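Local coordinates for tail spike protein gp49 (Pseudomonas phage LKA1, PDB 4RU4) that probably binds the O-specific polysaccharide of Pseudomonas and cleaves it as a lyase while the phage enters its host cell, at residues Glu33-Leu38 / Thr43-Ala48; Ser156-Phe161 / Asn334-Ser339. All coordinates share one frame; numbering follows the deposited sequence.

Interaction 1 of 2, residues Glu33-Leu38 / Thr43-Ala48. With EDO (1,2-ethanediol), chain V; EDO (1,2-ethanediol), chain C.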
ATOM      1  N   GLU B  33     -55.583  -8.314   0.425  1.00 15.83           N
ATOM      2  CA  GLU B  33     -56.006  -7.613   1.639  1.00 18.34           C
ATOM      3  C   GLU B  33     -56.666  -6.269   1.351  1.00 18.50           C
ATOM      4  O   GLU B  33     -57.455  -5.782   2.152  1.00 19.89           O
ATOM      5  CB  GLU B  33     -54.837  -7.406   2.608  1.00 18.26           C
ATOM      6  CG  GLU B  33     -54.407  -8.679   3.310  1.00 26.48           C
ATOM      7  CD  GLU B  33     -53.287  -8.456   4.336  1.00 30.22           C
ATOM      8  OE1 GLU B  33     -52.864  -7.292   4.535  1.00 28.15           O
ATOM      9  OE2 GLU B  33     -52.843  -9.466   4.939  1.00 34.08           O
ATOM     10  N   ARG B  34     -56.352  -5.669   0.209  1.00 17.47           N
ATOM     11  CA  ARG B  34     -56.842  -4.328  -0.084  1.00 18.50           C
ATOM     12  C   ARG B  34     -57.755  -4.241  -1.280  1.00 18.33           C
ATOM     13  O   ARG B  34     -58.584  -3.340  -1.350  1.00 19.59           O
ATOM     14  CB  ARG B  34     -55.672  -3.380  -0.345  1.00 19.40           C
ATOM     15  CG  ARG B  34     -55.359  -2.518   0.802  1.00 22.69           C
ATOM     16  CD  ARG B  34     -54.137  -1.681   0.544  1.00 19.87           C
ATOM     17  NE  ARG B  34     -53.410  -1.596   1.792  1.00 21.01           N
ATOM     18  CZ  ARG B  34     -52.243  -0.989   1.953  1.00 20.77           C
ATOM     19  NH1 ARG B  34     -51.650  -0.381   0.934  1.00 16.87           N
ATOM     20  NH2 ARG B  34     -51.686  -0.987   3.153  1.00 23.98           N
ATOM     21  N   TYR B  35     -57.552  -5.119  -2.259  1.00 14.16           N
ATOM     22  CA  TYR B  35     -58.302  -5.020  -3.503  1.00 11.49           C
ATOM     23  C   TYR B  35     -59.059  -6.304  -3.725  1.00 11.72           C
ATOM     24  O   TYR B  35     -58.502  -7.393  -3.598  1.00 14.92           O
ATOM     25  CB  TYR B  35     -57.356  -4.724  -4.689  1.00 13.05           C
ATOM     26  CG  TYR B  35     -56.554  -3.498  -4.401  1.00 11.31           C
ATOM     27  CD1 TYR B  35     -57.139  -2.243  -4.498  1.00 12.18           C
ATOM     28  CD2 TYR B  35     -55.251  -3.594  -3.939  1.00 12.73           C
ATOM     29  CE1 TYR B  35     -56.432  -1.098  -4.179  1.00 13.91           C
ATOM     30  CE2 TYR B  35     -54.530  -2.465  -3.618  1.00 10.52           C
ATOM     31  CZ  TYR B  35     -55.131  -1.223  -3.739  1.00 13.00           C
ATOM     32  OH  TYR B  35     -54.428  -0.097  -3.425  1.00 14.10           O
ATOM     33  N   ALA B  36     -60.334  -6.163  -4.062  1.00 13.96           N
ATOM     34  CA  ALA B  36     -61.193  -7.299  -4.330  1.00 13.53           C
ATOM     35  C   ALA B  36     -60.863  -7.954  -5.681  1.00 14.07           C
ATOM     36  O   ALA B  36     -61.057  -9.152  -5.858  1.00 14.01           O
ATOM     37  CB  ALA B  36     -62.663  -6.854  -4.284  1.00 11.98           C
ATOM     38  N   THR B  37     -60.366  -7.170  -6.637  1.00 10.08           N
ATOM     39  CA  THR B  37     -60.145  -7.690  -7.989  1.00 15.98           C
ATOM     40  C   THR B  37     -58.773  -7.270  -8.518  1.00 14.22           C
ATOM     41  O   THR B  37     -58.199  -6.254  -8.085  1.00 11.83           O
ATOM     42  CB  THR B  37     -61.217  -7.182  -9.004  1.00 13.78           C
ATOM     43  OG1 THR B  37     -60.967  -5.799  -9.309  1.00 10.11           O
ATOM     44  CG2 THR B  37     -62.657  -7.329  -8.449  1.00 15.05           C
ATOM     45  N   LEU B  38     -58.252  -8.039  -9.465  1.00 10.66           N
ATOM     46  CA  LEU B  38     -56.971  -7.708 -10.073  1.00 12.83           C
ATOM     47  C   LEU B  38     -57.051  -6.368 -10.804  1.00 11.08           C
ATOM     48  O   LEU B  38     -56.108  -5.561 -10.753  1.00  9.32           O
ATOM     49  CB  LEU B  38     -56.543  -8.816 -11.038  1.00 12.44           C
ATOM     50  CG  LEU B  38     -55.240  -8.589 -11.794  1.00 12.10           C
ATOM     51  CD1 LEU B  38     -54.088  -8.392 -10.823  1.00 13.32           C
ATOM     52  CD2 LEU B  38     -55.014  -9.824 -12.684  1.00 11.85           C
ATOM     53  N   THR B  43     -55.277  -0.654 -11.157  1.00 11.25           N
ATOM     54  CA  THR B  43     -55.537   0.775 -11.196  1.00 10.84           C
ATOM     55  C   THR B  43     -54.511   1.522 -10.339  1.00 10.51           C
ATOM     56  O   THR B  43     -54.122   2.635 -10.657  1.00 13.68           O
ATOM     57  CB  THR B  43     -56.929   1.057 -10.668  1.00 14.00           C
ATOM     58  OG1 THR B  43     -57.870   0.512 -11.607  1.00 14.70           O
ATOM     59  CG2 THR B  43     -57.151   2.544 -10.525  1.00 15.27           C
ATOM     60  N   VAL B  44     -54.071   0.889  -9.258  1.00 10.49           N
ATOM     61  CA  VAL B  44     -53.101   1.508  -8.351  1.00 12.04           C
ATOM     62  C   VAL B  44     -51.685   1.066  -8.732  1.00 14.97           C
ATOM     63  O   VAL B  44     -50.744   1.897  -8.789  1.00 11.90           O
ATOM     64  CB  VAL B  44     -53.408   1.156  -6.886  1.00 13.79           C
ATOM     65  CG1 VAL B  44     -52.347   1.756  -5.939  1.00 14.95           C
ATOM     66  CG2 VAL B  44     -54.833   1.627  -6.500  1.00 16.70           C
ATOM     67  N   TYR B  45     -51.527  -0.231  -9.009  1.00 13.35           N
ATOM     68  CA  TYR B  45     -50.216  -0.795  -9.378  1.00 10.94           C
ATOM     69  C   TYR B  45     -50.287  -1.487 -10.751  1.00 15.08           C
ATOM     70  O   TYR B  45     -50.560  -2.680 -10.832  1.00 12.74           O
ATOM     71  CB  TYR B  45     -49.760  -1.826  -8.346  1.00 11.90           C
ATOM     72  CG  TYR B  45     -49.775  -1.347  -6.912  1.00 12.17           C
ATOM     73  CD1 TYR B  45     -48.840  -0.423  -6.460  1.00  9.13           C
ATOM     74  CD2 TYR B  45     -50.696  -1.839  -5.999  1.00 11.40           C
ATOM     75  CE1 TYR B  45     -48.839   0.017  -5.151  1.00  9.16           C
ATOM     76  CE2 TYR B  45     -50.692  -1.389  -4.657  1.00 12.42           C
ATOM     77  CZ  TYR B  45     -49.761  -0.471  -4.250  1.00 11.71           C
ATOM     78  OH  TYR B  45     -49.728  -0.019  -2.931  1.00 10.13           O
ATOM     79  N   PRO B  46     -50.051  -0.737 -11.833  1.00 13.37           N
ATOM     80  CA  PRO B  46     -50.287  -1.297 -13.168  1.00 13.24           C
ATOM     81  C   PRO B  46     -49.475  -2.549 -13.426  1.00 15.42           C
ATOM     82  O   PRO B  46     -49.933  -3.419 -14.148  1.00 11.72           O
ATOM     83  CB  PRO B  46     -49.854  -0.173 -14.103  1.00 16.37           C
ATOM     84  CG  PRO B  46     -49.984   1.079 -13.260  1.00 16.34           C
ATOM     85  CD  PRO B  46     -49.621   0.675 -11.877  1.00 15.55           C
ATOM     86  N   HIS B  47     -48.315  -2.692 -12.806  1.00 11.83           N
ATOM     87  CA  HIS B  47     -47.512  -3.868 -13.124  1.00 17.04           C
ATOM     88  C   HIS B  47     -47.582  -4.999 -12.082  1.00 13.98           C
ATOM     89  O   HIS B  47     -46.790  -5.939 -12.109  1.00 10.97           O
ATOM     90  CB  HIS B  47     -46.078  -3.451 -13.492  1.00 22.24           C
ATOM     91  CG  HIS B  47     -46.022  -2.510 -14.659  1.00 27.96           C
ATOM     92  ND1 HIS B  47     -46.699  -2.747 -15.838  1.00 32.76           N
ATOM     93  CD2 HIS B  47     -45.406  -1.315 -14.813  1.00 32.06           C
ATOM     94  CE1 HIS B  47     -46.486  -1.748 -16.676  1.00 33.78           C
ATOM     95  NE2 HIS B  47     -45.709  -0.864 -16.077  1.00 34.98           N
ATOM     96  N   ALA B  48     -48.563  -4.925 -11.190  1.00 13.35           N
ATOM     97  CA  ALA B  48     -48.903  -6.067 -10.350  1.00 12.06           C
ATOM     98  C   ALA B  48     -49.339  -7.232 -11.244  1.00 12.50           C
ATOM     99  O   ALA B  48     -50.056  -7.035 -12.229  1.00 12.92           O
ATOM    100  CB  ALA B  48     -50.043  -5.695  -9.402  1.00 13.66           C
TER
HETATM  101  C1  EDO V 804     -45.680  -1.630  -9.094  1.00 29.16           C
HETATM  102  O1  EDO V 804     -46.177  -2.876  -8.647  1.00 32.89           O
HETATM  103  C2  EDO V 804     -45.677  -1.699 -10.607  1.00 26.78           C
HETATM  104  O2  EDO V 804     -46.905  -1.156 -11.076  1.00 20.33           O
HETATM  105  C1  EDO C 805     -54.040  -4.249   4.466  1.00 48.84           C
HETATM  106  O1  EDO C 805     -54.591  -2.987   4.065  1.00 49.42           O
HETATM  107  C2  EDO C 805     -52.565  -4.110   4.825  1.00 48.01           C
HETATM  108  O2  EDO C 805     -52.420  -3.516   6.121  1.00 46.67           O
HETATM  109  O   HOH W   1     -52.343   0.441  -1.865  1.00 24.35           O
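Y35, in the loop leading into the short helix 38-44 near the N-terminal end of this tailspike, folds back on V44 of that helix and on Y45 just after it. Y35 turns CG anti to its own carbonyl carbon (chi1 -55°), which sends the ring across to V44, the two side chains running at about a right angle. The tip of Y35 does the touching: its OH lies 3.5 Å from V44 CG2, and the same methyl is 3.9 Å from Y35 CE1. The second methyl of V44 turns to its neighbour, with CG1 3.7 Å above the plane of the Y45 ring and over its centre. The two tyrosines also cross nearly perpendicular, Y35 CE2 arriving at the edge of the Y45 ring, 4.1 Å from Y45 CE2. Behind, Y45 packs on A58 and A62 of helix 55-65. R34 CB lies against one face of the Y35 ring, toward its rim. No direct hydrogen bond spans the segments. R34 NH1 and Y45 OH reach the backbone carbonyls of G21 and F20, respectively, linking both segments to the preceding chain. Near the plane of its guanidinium, at the NE edge, R34 gives a nearly straight NE bond (176°) to O1 of an ethanediol, probably from the crystallisation liquor. One water closes the gap between the segments, accepting from R34 NH1, donating to Y45 OH at 2.9 Å, and bonded to Y35 OH at 2.7 Å.

Interaction 2 of 2, residues Ser156-Phe161 / Asn334-Ser339; sequences SSFSGF and NAEDCS
A loop of the Ig-like insertion docks here against the flank of the pectin lyase-like beta-helix, and a single aromatic side chain, F158, makes the contact with N334, A335 and E336. Its CG stands anti to the backbone N (chi1 173°), carrying the ring out of the loop toward the short strand 335-336. The CD2-CE2 side of the ring runs past N334: F158 CE2 is 3.7 Å from N334 CA, and F158 CD2 is 4.2 Å from N334 CB. The tip follows the chain onward, with F158 CZ 4.2 Å from the carbonyl O of A335. At the far ring edge E336 comes in near the ring plane, its OE1 3.8 Å from F158 CE1, while the carboxylate is turned 40° from the ring. The extended E336 side chain, also with CG anti to its backbone N, places the carboxylate there. The same OE1 forms a salt bridge with R309, which probably fixes the carboxylate beside the ring. R309 and P307 touch F158 as well, so the ring is held by two neighbouring rungs of chain. N334 directs its amide away from the aromatic ring, where ND2 bonds to the carbonyl of G298, and its side chain also touches Y165 farther along the same loop, between strands 147-151 and 168-177. No hydrogen bond joins the two segments directly. Within the loop, S159 OG accepts from F161 N at 3.2 Å (168°), an ST turn just after the contacting residue. Beyond E336 the chain turns a corner at D337, passing from the strand that pairs in parallel with 308-309 to strand 338-341, the change of face expected in a parallel beta-helix whose coils stack rung upon rung.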
ATOM      1  N   SER B 156     -13.058 -17.435 -27.323  1.00  8.67           N
ATOM      2  CA  SER B 156     -11.676 -17.479 -26.848  1.00 10.63           C
ATOM      3  C   SER B 156     -10.771 -16.465 -27.516  1.00  8.80           C
ATOM      4  O   SER B 156      -9.544 -16.639 -27.539  1.00  8.97           O
ATOM      5  CB  SER B 156     -11.074 -18.886 -27.001  1.00 12.50           C
ATOM      6  OG  SER B 156     -11.639 -19.755 -26.037  1.00 14.68           O
ATOM      7  N   SER B 157     -11.356 -15.388 -28.019  1.00 10.81           N
ATOM      8  CA  SER B 157     -10.550 -14.362 -28.664  1.00 11.88           C
ATOM      9  C   SER B 157      -9.574 -13.641 -27.687  1.00 11.43           C
ATOM     10  O   SER B 157      -8.566 -13.088 -28.127  1.00  9.28           O
ATOM     11  CB  SER B 157     -11.407 -13.394 -29.488  1.00 10.03           C
ATOM     12  OG  SER B 157     -12.531 -12.894 -28.770  1.00  8.94           O
ATOM     13  N   PHE B 158      -9.837 -13.673 -26.379  1.00  6.75           N
ATOM     14  CA  PHE B 158      -8.820 -13.189 -25.430  1.00  6.02           C
ATOM     15  C   PHE B 158      -7.920 -14.349 -24.893  1.00  8.70           C
ATOM     16  O   PHE B 158      -6.685 -14.255 -24.861  1.00  7.72           O
ATOM     17  CB  PHE B 158      -9.476 -12.454 -24.247  1.00  5.66           C
ATOM     18  CG  PHE B 158      -8.491 -12.066 -23.141  1.00  6.59           C
ATOM     19  CD1 PHE B 158      -7.653 -10.969 -23.293  1.00  6.85           C
ATOM     20  CD2 PHE B 158      -8.412 -12.804 -21.968  1.00  9.57           C
ATOM     21  CE1 PHE B 158      -6.727 -10.609 -22.270  1.00  7.91           C
ATOM     22  CE2 PHE B 158      -7.498 -12.467 -20.958  1.00  7.72           C
ATOM     23  CZ  PHE B 158      -6.666 -11.364 -21.111  1.00  6.08           C
ATOM     24  N   SER B 159      -8.556 -15.414 -24.432  1.00  5.65           N
ATOM     25  CA  SER B 159      -7.834 -16.582 -23.898  1.00  9.55           C
ATOM     26  C   SER B 159      -8.450 -17.909 -24.330  1.00  9.92           C
ATOM     27  O   SER B 159      -9.682 -18.068 -24.342  1.00  8.58           O
ATOM     28  CB  SER B 159      -7.776 -16.508 -22.366  1.00 11.08           C
ATOM     29  OG  SER B 159      -7.306 -17.725 -21.830  1.00  8.83           O
ATOM     30  N   GLY B 160      -7.600 -18.881 -24.661  1.00  8.57           N
ATOM     31  CA  GLY B 160      -8.083 -20.169 -25.085  1.00  7.50           C
ATOM     32  C   GLY B 160      -8.556 -21.040 -23.930  1.00  8.95           C
ATOM     33  O   GLY B 160      -9.104 -22.116 -24.164  1.00 10.64           O
ATOM     34  N   PHE B 161      -8.333 -20.600 -22.689  1.00  5.43           N
ATOM     35  CA  PHE B 161      -8.655 -21.453 -21.540  1.00  7.76           C
ATOM     36  C   PHE B 161     -10.170 -21.694 -21.410  1.00  9.55           C
ATOM     37  O   PHE B 161     -10.585 -22.744 -20.936  1.00  9.64           O
ATOM     38  CB  PHE B 161      -8.062 -20.886 -20.239  1.00  7.57           C
ATOM     39  CG  PHE B 161      -6.582 -21.199 -20.042  1.00 10.02           C
ATOM     40  CD1 PHE B 161      -6.183 -22.445 -19.557  1.00  6.25           C
ATOM     41  CD2 PHE B 161      -5.605 -20.255 -20.328  1.00  9.79           C
ATOM     42  CE1 PHE B 161      -4.841 -22.738 -19.358  1.00  6.03           C
ATOM     43  CE2 PHE B 161      -4.228 -20.537 -20.122  1.00  7.50           C
ATOM     44  CZ  PHE B 161      -3.862 -21.789 -19.645  1.00  7.73           C
ATOM     45  N   ASN B 334      -9.908 -14.520 -17.594  1.00  7.06           N
ATOM     46  CA  ASN B 334     -10.080 -13.369 -18.475  1.00  6.39           C
ATOM     47  C   ASN B 334      -9.802 -12.023 -17.799  1.00  6.52           C
ATOM     48  O   ASN B 334     -10.366 -11.003 -18.195  1.00 11.87           O
ATOM     49  CB  ASN B 334     -11.476 -13.367 -19.129  1.00  6.53           C
ATOM     50  CG  ASN B 334     -12.587 -13.060 -18.125  1.00  7.18           C
ATOM     51  OD1 ASN B 334     -12.475 -13.387 -16.951  1.00  6.38           O
ATOM     52  ND2 ASN B 334     -13.663 -12.423 -18.594  1.00  7.35           N
ATOM     53  N   ALA B 335      -8.953 -12.021 -16.765  1.00  6.71           N
ATOM     54  CA  ALA B 335      -8.602 -10.800 -16.054  1.00  5.93           C
ATOM     55  C   ALA B 335      -7.282 -10.288 -16.608  1.00  9.14           C
ATOM     56  O   ALA B 335      -6.399 -11.080 -16.899  1.00  8.54           O
ATOM     57  CB  ALA B 335      -8.466 -11.065 -14.531  1.00  6.15           C
ATOM     58  N   GLU B 336      -7.146  -8.974 -16.763  1.00  7.52           N
ATOM     59  CA  GLU B 336      -5.840  -8.375 -17.079  1.00  7.79           C
ATOM     60  C   GLU B 336      -5.648  -7.092 -16.297  1.00  8.82           C
ATOM     61  O   GLU B 336      -6.549  -6.251 -16.298  1.00  6.14           O
ATOM     62  CB  GLU B 336      -5.701  -8.086 -18.573  1.00  8.31           C
ATOM     63  CG  GLU B 336      -4.516  -7.185 -18.910  1.00 10.91           C
ATOM     64  CD  GLU B 336      -4.228  -7.064 -20.405  1.00  9.21           C
ATOM     65  OE1 GLU B 336      -5.128  -7.286 -21.234  1.00 11.57           O
ATOM     66  OE2 GLU B 336      -3.078  -6.735 -20.752  1.00 12.61           O
ATOM     67  N   ASP B 337      -4.496  -6.926 -15.634  1.00  5.52           N
ATOM     68  CA  ASP B 337      -4.194  -5.643 -15.006  1.00  6.38           C
ATOM     69  C   ASP B 337      -5.196  -5.407 -13.882  1.00  5.72           C
ATOM     70  O   ASP B 337      -5.865  -4.382 -13.821  1.00  6.58           O
ATOM     71  CB  ASP B 337      -4.243  -4.480 -16.026  1.00  7.39           C
ATOM     72  CG  ASP B 337      -3.706  -3.168 -15.455  1.00  9.77           C
ATOM     73  OD1 ASP B 337      -2.927  -3.204 -14.474  1.00  9.05           O
ATOM     74  OD2 ASP B 337      -4.058  -2.091 -15.988  1.00 11.91           O
ATOM     75  N   CYS B 338      -5.329  -6.388 -13.001  1.00  6.86           N
ATOM     76  CA  CYS B 338      -6.199  -6.229 -11.838  1.00  5.25           C
ATOM     77  C   CYS B 338      -5.397  -6.573 -10.590  1.00  5.15           C
ATOM     78  O   CYS B 338      -4.350  -7.212 -10.682  1.00  5.85           O
ATOM     79  CB  CYS B 338      -7.375  -7.190 -11.934  1.00  6.73           C
ATOM     80  SG  CYS B 338      -8.562  -6.829 -13.235  1.00  7.67           S
ATOM     81  N   SER B 339      -5.901  -6.201  -9.404  1.00  7.69           N
ATOM     82  CA  SER B 339      -5.151  -6.476  -8.178  1.00  5.63           C
ATOM     83  C   SER B 339      -6.016  -6.503  -6.932  1.00  5.77           C
ATOM     84  O   SER B 339      -7.136  -5.952  -6.921  1.00  4.97           O
ATOM     85  CB  SER B 339      -4.018  -5.439  -7.969  1.00  5.64           C
ATOM     86  OG  SER B 339      -4.511  -4.092  -7.960  1.00  5.22           O
TER

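From the N terminus, the chain first closes interaction 1, a local loop in which only the four residues between 38 and 43 separate the segments, all of them helical. It then passes through helix 55-65 into the first coils of the beta-helix and out into the Ig-like insertion, where interaction 2 opens. That contact closes after 172 intervening residues, once the chain has returned to the coils and advanced along the beta-helix. The two contacts are in series, neither nested nor crossed, with centres about 49 Å apart. Interaction 1 joins the two sides of helix 38-44 near the N-terminal end, ahead of the first coils; interaction 2 ties the side domain to the middle of the shaft.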